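Nucleocapsid (Crimean-congo hemorrhagic fever virus, PDB 4AKL) binds single- and double-stranded RNA, probably takes part in packaging the viral genome, and cleaves double-stranded DNA without sequence specificity. Local coordinates at residues F48-A53 / T439-Q444. Numbering follows the deposited sequence.
Sequences FQMAGA and TGFNIQ
Met50 lies directly against bare backbone: its CG stands 3.4 Å from Gly440 N and its SD 3.8 Å from Gly440 CA, an approach that a glycine, with no side chain at this point, permits. The same sulfur also makes a Met-aromatic contact, with SD of Met50 5.5 Å from the centroid of the Phe441 ring. The sulfur sits 42° off the ring normal, so the approach is oblique, and CE of Met50, also oblique to the ring, comes nearest at Phe441 CE2, 4.2 Å away. The torsions account for this reach: CG of Met50 is anti to its backbone N (chi1 -166°), while bends at chi2 and chi3 lay SD against Gly440 CA and turn CE to the Phe441 side. The contact thus joins helix 45-52 to the C-terminal end of helix 425-440, where Phe441 is the first residue to leave helical geometry. Across the segments it consists of van der Waals packing and this sulfur-aromatic approach. Helix 56-71 adds to the same cluster, since Lys59 touches both Met50 and Phe441 and its NZ hydrogen-bonds to Gly440 O. Thr439 divides its two branches: OG1 bonds back to Glu435 O within its own helix, whereas CG2, anti to the backbone N, faces helix 45-52. CG2 of Thr439 lies 3.7 Å from Met50 CB, 3.6 Å from Ala51 N and 4.0 Å from Ala51 CB.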
# COMPACT_ATOMS: atom_id res chain seq x y z
N PHE A 48 25.55 17.25 -9.52
CA PHE A 48 26.34 18.45 -9.73
C PHE A 48 25.45 19.62 -10.06
O PHE A 48 25.69 20.70 -9.59
CB PHE A 48 27.40 18.25 -10.83
CG PHE A 48 28.26 17.08 -10.60
CD1 PHE A 48 29.00 16.98 -9.43
CD2 PHE A 48 28.32 16.03 -11.53
CE1 PHE A 48 29.80 15.88 -9.19
CE2 PHE A 48 29.11 14.92 -11.30
CZ PHE A 48 29.86 14.83 -10.12
N GLN A 49 24.43 19.38 -10.89
CA GLN A 49 23.43 20.40 -11.19
C GLN A 49 22.75 20.86 -9.91
O GLN A 49 22.63 22.08 -9.66
CB GLN A 49 22.36 19.88 -12.15
CG GLN A 49 22.81 19.61 -13.61
CD GLN A 49 21.64 19.12 -14.46
OE1 GLN A 49 20.46 19.39 -14.13
NE2 GLN A 49 21.93 18.39 -15.50
N MET A 50 22.34 19.89 -9.10
CA MET A 50 21.66 20.17 -7.84
C MET A 50 22.54 21.02 -6.96
O MET A 50 22.08 22.04 -6.46
CB MET A 50 21.25 18.86 -7.10
CG MET A 50 20.29 19.06 -5.99
SD MET A 50 18.69 19.83 -6.51
CE MET A 50 17.76 18.40 -6.94
N ALA A 51 23.81 20.62 -6.82
CA ALA A 51 24.77 21.33 -6.02
C ALA A 51 25.05 22.78 -6.49
O ALA A 51 25.38 23.65 -5.69
CB ALA A 51 26.09 20.53 -5.97
N GLY A 52 24.95 23.03 -7.81
CA GLY A 52 25.14 24.38 -8.38
C GLY A 52 23.86 25.22 -8.44
O GLY A 52 23.89 26.37 -8.83
N ALA A 53 22.74 24.64 -8.06
CA ALA A 53 21.44 25.32 -8.12
C ALA A 53 21.16 26.06 -6.79
O ALA A 53 21.28 25.46 -5.71
CB ALA A 53 20.33 24.32 -8.41
N THR A 439 21.07 16.42 -1.70
CA THR A 439 21.92 17.53 -2.13
C THR A 439 21.13 18.84 -2.12
O THR A 439 21.64 19.88 -1.67
CB THR A 439 22.46 17.29 -3.55
OG1 THR A 439 23.24 16.11 -3.57
CG2 THR A 439 23.30 18.42 -4.01
N GLY A 440 19.91 18.79 -2.60
CA GLY A 440 19.09 19.96 -2.78
C GLY A 440 18.13 20.36 -1.68
O GLY A 440 17.68 21.52 -1.67
N PHE A 441 17.80 19.45 -0.77
CA PHE A 441 16.79 19.71 0.25
C PHE A 441 17.08 18.97 1.53
O PHE A 441 17.83 18.00 1.53
CB PHE A 441 15.41 19.22 -0.20
CG PHE A 441 15.00 19.68 -1.58
CD1 PHE A 441 14.40 20.92 -1.76
CD2 PHE A 441 15.21 18.85 -2.69
CE1 PHE A 441 14.01 21.34 -3.07
CE2 PHE A 441 14.83 19.25 -3.99
CZ PHE A 441 14.23 20.48 -4.19
N ASN A 442 16.45 19.43 2.62
CA ASN A 442 16.53 18.77 3.93
C ASN A 442 15.64 17.51 3.96
O ASN A 442 14.45 17.62 3.89
CB ASN A 442 16.08 19.73 5.04
CG ASN A 442 16.51 19.25 6.44
OD1 ASN A 442 16.96 18.08 6.65
ND2 ASN A 442 16.37 20.16 7.44
N ILE A 443 16.26 16.34 4.05
CA ILE A 443 15.57 15.03 4.11
C ILE A 443 14.63 14.97 5.29
O ILE A 443 13.41 14.73 5.13
CB ILE A 443 16.63 13.84 4.19
CG1 ILE A 443 17.28 13.61 2.85
CG2 ILE A 443 16.04 12.49 4.68
CD1 ILE A 443 16.26 13.45 1.69
N GLN A 444 15.21 15.21 6.46
CA GLN A 444 14.49 15.12 7.74
C GLN A 444 13.25 16.03 7.84
O GLN A 444 12.36 15.73 8.62
CB GLN A 444 15.46 15.37 8.93
CG GLN A 444 16.40 14.19 9.28
CD GLN A 444 17.65 14.09 8.41
OE1 GLN A 444 18.07 15.06 7.77
NE2 GLN A 444 18.26 12.90 8.41